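Heterokaryon incompatibility protein s (Podospora anserina, PDB 2WVQ) governs heterokaryon incompatibility, forming the prion of the [het-s] trait through a separate C-terminal prion domain and reacting lethally with het-S from incompatible cells during vegetative cell fusion. Local coordinates at residues Ala27-Val32 with Ile51-Leu56; Leu56-Glu61 with Ser138-Gln143; Lys100-Tyr105 with Thr150-Tyr155. The protein carries 2 engineered substitutions. One frame throughout, in Å; residues are numbered along the deposited sequence.

Interaction 1 of 3, residues Ala27-Val32 with Ile51-Leu56; sequences ACFEYV and IAKARL. Engineered in segment 27-32: Ala27 (natural residue Asp).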
loop_
_atom_site.group_PDB
_atom_site.type_symbol
_atom_site.label_atom_id
_atom_site.label_comp_id
_atom_site.label_asym_id
_atom_site.label_seq_id
_atom_site.Cartn_x
_atom_site.Cartn_y
_atom_site.Cartn_z
ATOM N N ALA A 27 4.377 -9.083 -15.195
ATOM C CA ALA A 27 4.419 -10.500 -14.808
ATOM C C ALA A 27 3.834 -10.808 -13.412
ATOM O O ALA A 27 3.378 -11.948 -13.193
ATOM C CB ALA A 27 5.813 -11.077 -14.966
ATOM N N CYS A 28 3.806 -9.818 -12.510
ATOM C CA CYS A 28 3.200 -9.951 -11.143
ATOM C C CYS A 28 1.760 -10.384 -11.181
ATOM O O CYS A 28 1.361 -11.202 -10.374
ATOM C CB CYS A 28 3.267 -8.662 -10.331
ATOM S SG CYS A 28 4.872 -8.293 -9.519
ATOM N N PHE A 29 0.992 -9.796 -12.093
ATOM C CA PHE A 29 -0.393 -10.173 -12.358
ATOM C C PHE A 29 -0.667 -11.670 -12.665
ATOM O O PHE A 29 -1.750 -12.158 -12.384
ATOM C CB PHE A 29 -0.995 -9.308 -13.488
ATOM C CG PHE A 29 -1.304 -7.851 -13.096
ATOM C CD1 PHE A 29 -0.368 -6.804 -13.353
ATOM C CD2 PHE A 29 -2.527 -7.526 -12.552
ATOM C CE1 PHE A 29 -0.646 -5.471 -13.013
ATOM C CE2 PHE A 29 -2.839 -6.173 -12.233
ATOM C CZ PHE A 29 -1.876 -5.141 -12.465
ATOM N N GLU A 30 0.305 -12.376 -13.218
ATOM C CA GLU A 30 0.127 -13.769 -13.614
ATOM C C GLU A 30 0.085 -14.741 -12.430
ATOM O O GLU A 30 -0.511 -15.801 -12.515
ATOM C CB GLU A 30 1.232 -14.162 -14.591
ATOM C CG GLU A 30 0.948 -13.625 -15.987
ATOM C CD GLU A 30 2.177 -13.382 -16.833
ATOM O OE1 GLU A 30 2.075 -12.538 -17.747
ATOM O OE2 GLU A 30 3.221 -14.038 -16.613
ATOM N N TYR A 31 0.739 -14.386 -11.341
ATOM C CA TYR A 31 0.800 -15.278 -10.176
ATOM C C TYR A 31 -0.442 -15.156 -9.268
ATOM O O TYR A 31 -0.535 -15.879 -8.254
ATOM C CB TYR A 31 2.109 -15.044 -9.411
ATOM C CG TYR A 31 3.320 -15.163 -10.310
ATOM C CD1 TYR A 31 3.957 -14.020 -10.820
ATOM C CD2 TYR A 31 3.809 -16.426 -10.696
ATOM C CE1 TYR A 31 5.069 -14.133 -11.676
ATOM C CE2 TYR A 31 4.922 -16.541 -11.560
ATOM C CZ TYR A 31 5.546 -15.390 -12.038
ATOM O OH TYR A 31 6.651 -15.502 -12.867
ATOM N N VAL A 32 -1.383 -14.262 -9.610
ATOM C CA VAL A 32 -2.511 -13.995 -8.697
ATOM C C VAL A 32 -3.845 -14.730 -8.920
ATOM O O VAL A 32 -4.462 -14.697 -9.987
ATOM C CB VAL A 32 -2.629 -12.502 -8.148
ATOM C CG1 VAL A 32 -1.865 -11.462 -8.967
ATOM C CG2 VAL A 32 -4.082 -12.093 -7.776
ATOM N N ILE A 51 -7.718 -6.023 -16.894
ATOM C CA ILE A 51 -7.760 -4.671 -17.453
ATOM C C ILE A 51 -6.669 -3.759 -16.911
ATOM O O ILE A 51 -6.070 -3.007 -17.700
ATOM C CB ILE A 51 -9.161 -4.032 -17.358
ATOM C CG1 ILE A 51 -10.116 -4.740 -18.316
ATOM C CG2 ILE A 51 -9.131 -2.537 -17.678
ATOM C CD1 ILE A 51 -11.558 -4.511 -17.947
ATOM N N ALA A 52 -6.396 -3.817 -15.604
ATOM C CA ALA A 52 -5.278 -3.052 -15.016
ATOM C C ALA A 52 -3.948 -3.504 -15.613
ATOM O O ALA A 52 -3.044 -2.667 -15.893
ATOM C CB ALA A 52 -5.247 -3.169 -13.480
ATOM N N LYS A 53 -3.815 -4.816 -15.801
ATOM C CA LYS A 53 -2.630 -5.383 -16.441
ATOM C C LYS A 53 -2.551 -4.925 -17.912
ATOM O O LYS A 53 -1.477 -4.610 -18.406
ATOM C CB LYS A 53 -2.643 -6.905 -16.348
ATOM C CG LYS A 53 -1.449 -7.594 -16.978
ATOM C CD LYS A 53 -1.675 -9.123 -17.117
ATOM C CE LYS A 53 -0.316 -9.838 -17.037
ATOM N NZ LYS A 53 -0.414 -11.265 -17.391
ATOM N N ALA A 54 -3.691 -4.889 -18.599
ATOM C CA ALA A 54 -3.716 -4.463 -20.026
ATOM C C ALA A 54 -3.320 -2.987 -20.149
ATOM O O ALA A 54 -2.648 -2.574 -21.104
ATOM C CB ALA A 54 -5.128 -4.692 -20.645
ATOM N N ARG A 55 -3.736 -2.192 -19.174
ATOM C CA ARG A 55 -3.506 -0.765 -19.244
ATOM C C ARG A 55 -2.049 -0.401 -18.934
ATOM O O ARG A 55 -1.465 0.526 -19.573
ATOM C CB ARG A 55 -4.477 -0.015 -18.359
ATOM C CG ARG A 55 -4.458 1.477 -18.649
ATOM C CD ARG A 55 -4.919 2.255 -17.480
ATOM N NE ARG A 55 -4.532 3.659 -17.531
ATOM C CZ ARG A 55 -4.682 4.492 -16.507
ATOM N NH1 ARG A 55 -5.210 4.053 -15.356
ATOM N NH2 ARG A 55 -4.293 5.751 -16.614
ATOM N N LEU A 56 -1.468 -1.135 -17.978
ATOM C CA LEU A 56 -0.050 -1.038 -17.639
ATOM C C LEU A 56 0.790 -1.473 -18.866
ATOM O O LEU A 56 1.728 -0.763 -19.304
ATOM C CB LEU A 56 0.293 -1.909 -16.400
ATOM C CG LEU A 56 1.763 -2.023 -15.914
ATOM C CD1 LEU A 56 2.354 -0.713 -15.497
ATOM C CD2 LEU A 56 1.993 -3.073 -14.779
HETATM O O HOH W 1 -2.541 -12.292 -15.601
#

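Interaction 2 of 3, residues Leu56-Glu61 with Ser138-Gln143; sequences LSRWGE and SRRQKQ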
loop_
_atom_site.group_PDB
_atom_site.type_symbol
_atom_site.label_atom_id
_atom_site.label_comp_id
_atom_site.label_asym_id
_atom_site.label_seq_id
_atom_site.Cartn_x
_atom_site.Cartn_y
_atom_site.Cartn_z
ATOM N N LEU A 56 -1.468 -1.135 -17.978
ATOM C CA LEU A 56 -0.050 -1.038 -17.639
ATOM C C LEU A 56 0.790 -1.473 -18.866
ATOM O O LEU A 56 1.728 -0.763 -19.304
ATOM C CB LEU A 56 0.293 -1.909 -16.400
ATOM C CG LEU A 56 1.763 -2.023 -15.914
ATOM C CD1 LEU A 56 2.354 -0.713 -15.497
ATOM C CD2 LEU A 56 1.993 -3.073 -14.779
ATOM N N SER A 57 0.449 -2.611 -19.441
ATOM C CA SER A 57 1.191 -2.999 -20.628
ATOM C C SER A 57 1.021 -2.036 -21.839
ATOM O O SER A 57 1.979 -1.860 -22.575
ATOM C CB SER A 57 0.992 -4.459 -20.989
ATOM O OG SER A 57 -0.082 -4.646 -21.852
ATOM N N ARG A 58 -0.164 -1.441 -22.025
ATOM C CA ARG A 58 -0.378 -0.426 -23.038
ATOM C C ARG A 58 0.624 0.698 -22.925
ATOM O O ARG A 58 1.119 1.160 -23.946
ATOM C CB ARG A 58 -1.806 0.124 -23.091
ATOM C CG ARG A 58 -2.184 0.883 -24.439
ATOM C CD ARG A 58 -3.577 1.499 -24.342
ATOM N NE ARG A 58 -4.543 0.468 -23.937
ATOM C CZ ARG A 58 -5.354 0.496 -22.870
ATOM N NH1 ARG A 58 -5.385 1.534 -22.057
ATOM N NH2 ARG A 58 -6.167 -0.534 -22.641
ATOM N N TRP A 59 0.908 1.131 -21.691
ATOM C CA TRP A 59 1.900 2.144 -21.429
ATOM C C TRP A 59 3.290 1.777 -21.922
ATOM O O TRP A 59 3.973 2.621 -22.532
ATOM C CB TRP A 59 1.973 2.522 -19.941
ATOM C CG TRP A 59 3.019 3.561 -19.707
ATOM C CD1 TRP A 59 2.869 4.902 -19.829
ATOM C CD2 TRP A 59 4.378 3.338 -19.325
ATOM N NE1 TRP A 59 4.057 5.537 -19.566
ATOM C CE2 TRP A 59 4.998 4.597 -19.250
ATOM C CE3 TRP A 59 5.133 2.187 -19.040
ATOM C CZ2 TRP A 59 6.336 4.758 -18.876
ATOM C CZ3 TRP A 59 6.465 2.346 -18.658
ATOM C CH2 TRP A 59 7.058 3.624 -18.594
ATOM N N GLY A 60 3.734 0.560 -21.623
ATOM C CA GLY A 60 5.050 0.125 -22.089
ATOM C C GLY A 60 5.132 0.125 -23.600
ATOM O O GLY A 60 6.185 0.470 -24.176
ATOM N N GLU A 61 4.025 -0.236 -24.257
ATOM C CA GLU A 61 3.973 -0.216 -25.729
ATOM C C GLU A 61 4.008 1.204 -26.286
ATOM O O GLU A 61 4.675 1.457 -27.317
ATOM C CB GLU A 61 2.701 -0.942 -26.228
ATOM C CG GLU A 61 2.561 -1.098 -27.753
ATOM C CD GLU A 61 3.513 -2.124 -28.357
ATOM O OE1 GLU A 61 4.285 -2.761 -27.614
ATOM O OE2 GLU A 61 3.486 -2.308 -29.593
ATOM N N SER A 138 0.308 -10.748 -23.603
ATOM C CA SER A 138 1.359 -11.743 -23.884
ATOM C C SER A 138 2.089 -11.370 -25.151
ATOM O O SER A 138 3.291 -11.473 -25.205
ATOM C CB SER A 138 0.817 -13.175 -24.013
ATOM O OG SER A 138 0.443 -13.679 -22.732
ATOM N N ARG A 139 1.331 -10.889 -26.131
ATOM C CA ARG A 139 1.835 -10.485 -27.449
ATOM C C ARG A 139 2.826 -9.333 -27.374
ATOM O O ARG A 139 3.692 -9.204 -28.209
ATOM C CB ARG A 139 0.663 -10.059 -28.331
ATOM C CG ARG A 139 -0.137 -11.196 -28.909
ATOM C CD ARG A 139 -1.098 -10.704 -29.982
ATOM N NE ARG A 139 -2.039 -11.771 -30.296
ATOM C CZ ARG A 139 -3.289 -11.824 -29.848
ATOM N NH1 ARG A 139 -3.788 -10.841 -29.101
ATOM N NH2 ARG A 139 -4.041 -12.862 -30.156
ATOM N N ARG A 140 2.670 -8.483 -26.360
ATOM C CA ARG A 140 3.478 -7.267 -26.232
ATOM C C ARG A 140 4.717 -7.424 -25.386
ATOM O O ARG A 140 5.648 -6.633 -25.502
ATOM C CB ARG A 140 2.655 -6.159 -25.589
ATOM C CG ARG A 140 1.612 -5.551 -26.445
ATOM C CD ARG A 140 0.898 -4.580 -25.583
ATOM N NE ARG A 140 -0.073 -3.844 -26.352
ATOM C CZ ARG A 140 -1.167 -3.287 -25.857
ATOM N NH1 ARG A 140 -1.476 -3.408 -24.556
ATOM N NH2 ARG A 140 -1.963 -2.642 -26.675
ATOM N N GLN A 141 4.700 -8.407 -24.491
ATOM C CA GLN A 141 5.733 -8.503 -23.487
ATOM C C GLN A 141 7.014 -9.071 -24.073
ATOM O O GLN A 141 6.997 -9.858 -25.035
ATOM C CB GLN A 141 5.250 -9.259 -22.224
ATOM C CG GLN A 141 4.120 -8.498 -21.425
ATOM C CD GLN A 141 4.422 -7.014 -21.187
ATOM O OE1 GLN A 141 5.299 -6.677 -20.378
ATOM N NE2 GLN A 141 3.680 -6.120 -21.874
ATOM N N LYS A 142 8.122 -8.591 -23.518
ATOM C CA LYS A 142 9.430 -9.055 -23.879
ATOM C C LYS A 142 9.492 -10.519 -23.497
ATOM O O LYS A 142 8.930 -10.927 -22.465
ATOM C CB LYS A 142 10.510 -8.283 -23.130
ATOM C CG LYS A 142 11.899 -8.469 -23.729
ATOM C CD LYS A 142 12.976 -8.140 -22.693
ATOM C CE LYS A 142 14.381 -8.326 -23.272
ATOM N NZ LYS A 142 15.421 -8.328 -22.182
ATOM N N GLN A 143 10.139 -11.302 -24.355
ATOM C CA GLN A 143 10.466 -12.685 -24.061
ATOM C C GLN A 143 10.911 -12.879 -22.615
ATOM O O GLN A 143 11.727 -12.127 -22.077
ATOM C CB GLN A 143 11.572 -13.170 -24.978
ATOM C CG GLN A 143 11.644 -14.655 -25.085
ATOM C CD GLN A 143 12.579 -15.117 -26.168
ATOM O OE1 GLN A 143 12.789 -16.321 -26.340
ATOM N NE2 GLN A 143 13.137 -14.174 -26.923
HETATM O O HOH W 2 5.734 -3.315 -25.097
HETATM O O HOH W 3 5.370 -5.109 -28.470
#

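Interaction 3 of 3, residues Lys100-Tyr105 with Thr150-Tyr155; sequences KTSKRY and TAWALY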
loop_
_atom_site.group_PDB
_atom_site.type_symbol
_atom_site.label_atom_id
_atom_site.label_comp_id
_atom_site.label_asym_id
_atom_site.label_seq_id
_atom_site.Cartn_x
_atom_site.Cartn_y
_atom_site.Cartn_z
ATOM N N LYS A 100 2.438 -10.794 1.367
ATOM C CA LYS A 100 2.597 -10.966 2.824
ATOM C C LYS A 100 1.244 -11.007 3.501
ATOM O O LYS A 100 1.033 -11.816 4.407
ATOM C CB LYS A 100 3.427 -9.845 3.452
ATOM C CG LYS A 100 4.854 -9.830 3.004
ATOM C CD LYS A 100 5.564 -8.666 3.606
ATOM C CE LYS A 100 7.037 -8.701 3.282
ATOM N NZ LYS A 100 7.729 -9.900 3.871
ATOM N N THR A 101 0.325 -10.142 3.077
ATOM C CA THR A 101 -1.064 -10.201 3.557
ATOM C C THR A 101 -1.735 -11.556 3.267
ATOM O O THR A 101 -2.340 -12.194 4.173
ATOM C CB THR A 101 -1.879 -8.971 3.066
ATOM O OG1 THR A 101 -1.235 -7.803 3.564
ATOM C CG2 THR A 101 -3.298 -8.974 3.586
ATOM N N SER A 102 -1.598 -12.022 2.026
ATOM C CA SER A 102 -2.118 -13.326 1.615
ATOM C C SER A 102 -1.504 -14.480 2.442
ATOM O O SER A 102 -2.218 -15.368 2.874
ATOM C CB SER A 102 -1.883 -13.538 0.124
ATOM O OG SER A 102 -2.158 -14.863 -0.260
ATOM N N LYS A 103 -0.190 -14.451 2.645
ATOM C CA LYS A 103 0.528 -15.470 3.398
ATOM C C LYS A 103 0.080 -15.556 4.846
ATOM O O LYS A 103 0.042 -16.647 5.424
ATOM C CB LYS A 103 2.041 -15.281 3.274
ATOM C CG LYS A 103 2.653 -16.192 2.168
ATOM C CD LYS A 103 4.081 -15.846 1.675
ATOM C CE LYS A 103 5.092 -15.547 2.804
ATOM N NZ LYS A 103 4.919 -14.129 3.280
ATOM N N ARG A 104 -0.278 -14.401 5.413
ATOM C CA ARG A 104 -0.769 -14.314 6.778
ATOM C C ARG A 104 -2.135 -14.956 6.929
ATOM O O ARG A 104 -2.436 -15.574 7.976
ATOM C CB ARG A 104 -0.789 -12.863 7.259
ATOM C CG ARG A 104 0.577 -12.353 7.640
ATOM C CD ARG A 104 0.490 -11.128 8.519
ATOM N NE ARG A 104 -0.377 -10.049 8.015
ATOM C CZ ARG A 104 -0.031 -9.118 7.136
ATOM N NH1 ARG A 104 1.181 -9.097 6.581
ATOM N NH2 ARG A 104 -0.914 -8.180 6.819
ATOM N N TYR A 105 -2.944 -14.836 5.877
ATOM C CA TYR A 105 -4.231 -15.526 5.797
ATOM C C TYR A 105 -4.080 -17.055 5.685
ATOM O O TYR A 105 -4.769 -17.807 6.427
ATOM C CB TYR A 105 -5.057 -14.983 4.637
ATOM C CG TYR A 105 -6.463 -15.506 4.608
ATOM C CD1 TYR A 105 -7.488 -14.845 5.280
ATOM C CD2 TYR A 105 -6.775 -16.678 3.915
ATOM C CE1 TYR A 105 -8.799 -15.347 5.252
ATOM C CE2 TYR A 105 -8.063 -17.172 3.871
ATOM C CZ TYR A 105 -9.069 -16.511 4.542
ATOM O OH TYR A 105 -10.339 -17.029 4.490
ATOM N N THR A 150 6.136 -18.177 -6.814
ATOM C CA THR A 150 5.019 -18.852 -6.116
ATOM C C THR A 150 3.677 -18.148 -6.408
ATOM O O THR A 150 3.580 -16.923 -6.248
ATOM C CB THR A 150 5.243 -18.912 -4.559
ATOM O OG1 THR A 150 5.328 -17.578 -4.014
ATOM C CG2 THR A 150 6.523 -19.712 -4.196
ATOM N N ALA A 151 2.679 -18.915 -6.855
ATOM C CA ALA A 151 1.306 -18.425 -7.055
ATOM C C ALA A 151 0.688 -18.125 -5.698
ATOM O O ALA A 151 0.963 -18.819 -4.723
ATOM C CB ALA A 151 0.458 -19.441 -7.824
ATOM N N TRP A 152 -0.112 -17.068 -5.624
ATOM C CA TRP A 152 -0.650 -16.631 -4.355
ATOM C C TRP A 152 -2.045 -16.028 -4.554
ATOM O O TRP A 152 -2.366 -15.512 -5.614
ATOM C CB TRP A 152 0.336 -15.665 -3.672
ATOM C CG TRP A 152 0.530 -14.425 -4.479
ATOM C CD1 TRP A 152 1.372 -14.257 -5.536
ATOM C CD2 TRP A 152 -0.168 -13.192 -4.316
ATOM N NE1 TRP A 152 1.241 -12.984 -6.043
ATOM C CE2 TRP A 152 0.316 -12.305 -5.299
ATOM C CE3 TRP A 152 -1.141 -12.740 -3.418
ATOM C CZ2 TRP A 152 -0.158 -11.011 -5.425
ATOM C CZ3 TRP A 152 -1.605 -11.469 -3.548
ATOM C CH2 TRP A 152 -1.121 -10.612 -4.541
ATOM N N ALA A 153 -2.886 -16.109 -3.538
ATOM C CA ALA A 153 -4.275 -15.686 -3.674
ATOM C C ALA A 153 -4.582 -14.385 -2.964
ATOM O O ALA A 153 -4.042 -14.104 -1.904
ATOM C CB ALA A 153 -5.227 -16.801 -3.167
ATOM N N LEU A 154 -5.474 -13.613 -3.549
ATOM C CA LEU A 154 -6.160 -12.529 -2.859
ATOM C C LEU A 154 -7.419 -13.094 -2.192
ATOM O O LEU A 154 -8.325 -13.570 -2.878
ATOM C CB LEU A 154 -6.578 -11.445 -3.843
ATOM C CG LEU A 154 -5.439 -10.707 -4.553
ATOM C CD1 LEU A 154 -5.953 -9.801 -5.660
ATOM C CD2 LEU A 154 -4.682 -9.906 -3.518
ATOM N N TYR A 155 -7.482 -13.012 -0.866
ATOM C CA TYR A 155 -8.543 -13.688 -0.103
ATOM C C TYR A 155 -9.676 -12.746 0.342
ATOM O O TYR A 155 -10.714 -13.200 0.869
ATOM C CB TYR A 155 -7.934 -14.438 1.116
ATOM C CG TYR A 155 -7.021 -15.594 0.792
ATOM C CD1 TYR A 155 -5.639 -15.500 1.007
ATOM C CD2 TYR A 155 -7.531 -16.802 0.316
ATOM C CE1 TYR A 155 -4.790 -16.589 0.740
ATOM C CE2 TYR A 155 -6.694 -17.878 0.041
ATOM C CZ TYR A 155 -5.321 -17.747 0.243
ATOM O OH TYR A 155 -4.480 -18.808 -0.023
#

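Interaction 1 of 3, residues Ala27-Val32 with Ile51-Leu56
Phe29 and Lys53 pass each other side by side in opposite directions, and almost everything else in the contact is arranged around this pair. The tight part is the aromatic ring. Lys53 lays its CB over one face as a CH-pi contact, 3.7 Å from the ring centroid and 15° off the normal, while displaced from the middle of the ring toward its CG side. Beyond the ring the lysine carries on along the phenylalanine's own stem, with CD and CE both beside Phe29 CB. Its extended chain, with CG anti to the backbone N (chi1 -180°), gives the residue this reach: the first methylene covers the ring and the ammonium end arrives at the carboxylate of Glu30. Leu56 meets the ring rim, CD2 lying near the ring plane 4.0 Å from Phe29 CE1, and Ala52 places CB at the same distance from Phe29 CZ.

The polar end is looser and wetter. Lys53 NZ donates to Glu30 OE1 at 2.8 Å in a salt bridge, approaching the anti lone pair, the one turned away from OE2. Glu30 comes across the lysine at about a right angle; it is exposed and modelled in two conformers, so the bridge may not be made all the time. A water accepts from Lys53 NZ at 3.0 Å and donates weakly to Phe29 O, giving the ammonium group a second polar partner.

The C-terminal part of helix 18-28 and the residues leading on from it, among them the engineered Ala27, are fastened to helix 42-62 within the largely helical globular domain. Phe95 of helix 79-108 meets the Phe29 ring edge-to-face, Val167 of helix 157-176 touches both Phe29 and Ala52, and Tyr31 leads directly into strand 32-34.

Interaction 2 of 3, residues Leu56-Glu61 with Ser138-Gln143
Arg140 reaches across the side of helix 42-62 with its guanidinium edge toward Ser57 and its aliphatic stem beside Glu61. The chain is extended from CG to NE, with CG anti to the carbonyl carbon, which carries the charged head from the end of its own helix to the backbone of the other. NH1 donates to Ser57 OG over a long 3.3 Å at 155°, and the serine oxygen lies in the guanidinium plane. The same nitrogen comes to 3.5 Å from Arg58 N, where two donors face each other and no bond forms.

Arg58 and Arg140 run alongside one another and point the same way, yet their guanidinium planes are almost perpendicular, 84° apart. Arg58 NE and Arg140 NH2 remain 4.9 Å from each other. The acids beyond them probably offset the like charges: Glu191 of helix 181-191 bridges to Arg140 NH2 through OE2 and to Arg58 NH2 through OE1, and Asp212 also binds Arg58.

The contact thereby joins the last turn of helix 124-140 to the end region of helix 42-62 in the helical bundle of the HeLo-type globular domain, with helix 181-191 alongside; Leu187 touches Arg58, Glu61 and Arg140 alike.

Glu61 crosses Arg140 at about a right angle, its CB 4.0 Å from Arg140 NE. A bend at chi2 turns its carboxylate away from the arginine's charged head, and Glu61 OE1 remains 4.7 Å from Arg140 NE, too far for a salt bridge. Instead, two waters donate to Glu61 OE1, the shorter of these bonds being 2.7 Å, and each reaches Arg140 O only weakly, so that the exposed carboxylate is tied to the other segment through solvent.

Interaction 3 of 3, residues Lys100-Tyr105 with Thr150-Tyr155
Ser102 OG donates a short 2.6 Å hydrogen bond to Ala153 O, entering in the carbonyl plane on a lone pair with a C=O...donor angle of 143°. Chi1 of 170° sets the hydroxyl opposite the backbone N, and the serine CB then rests 3.7 Å from Trp152 CE3, with OG in the plane of the indole at its edge. The hydroxyl also comes within 3.3 Å of Tyr155 CE1.

One helical turn on, the rings of Tyr105 and Tyr155 form an offset stack, their centroids 4.4 Å apart and their planes tilted by 22°. The overlap is uneven: Tyr105 CD2 sits over the rim of the Tyr155 ring, 3.3 Å from Tyr155 CG, whereas Tyr155 CB stands over the centre of the Tyr105 ring in a CH-pi contact. Ala153 CB covers the opposite face of Tyr155, so this ring is held between the alanine methyl and Tyr105.

Helix 79-108 here lies against strand 152-154, one half of the small two-stranded parallel sheet inside an otherwise helical globular domain. Backbone bonds of Trp152 and Leu154 to Gln33, together with those to Tyr31 and Gly35, hold the strand to its partner 32-34, which is consistent with a fixed direction for the Ala153 carbonyl between them. Farther out, Asp113 and Leu114 of the loop after helix 79-108 touch Tyr105 and Tyr155 respectively. On another side of the helix, Lys100 and Arg104 form salt bridges to Glu89, Glu90 and Glu173 of the second subunit of the homodimer.

How the interactions relate
The centre of interaction 1 is about 3 Å from the centre of the chain and that of interaction 3 about 18 Å, yet both are largely buried; interaction 2 is partly open to solvent. Interactions 1 and 2 follow one another along helix 42-62 and share Leu56, which touches across the contact only in the first. Interaction 3 is linked to interaction 1 through the parallel sheet, where Tyr31 O probably accepts from Trp152 N and Val32 packs on Leu154. Chemistry follows place: a packed aromatic ring with a salt bridge at its solvent side in 1, arginine and water-mediated bonding in 2, and tyrosine stacking beside a serine-carbonyl bond in 3.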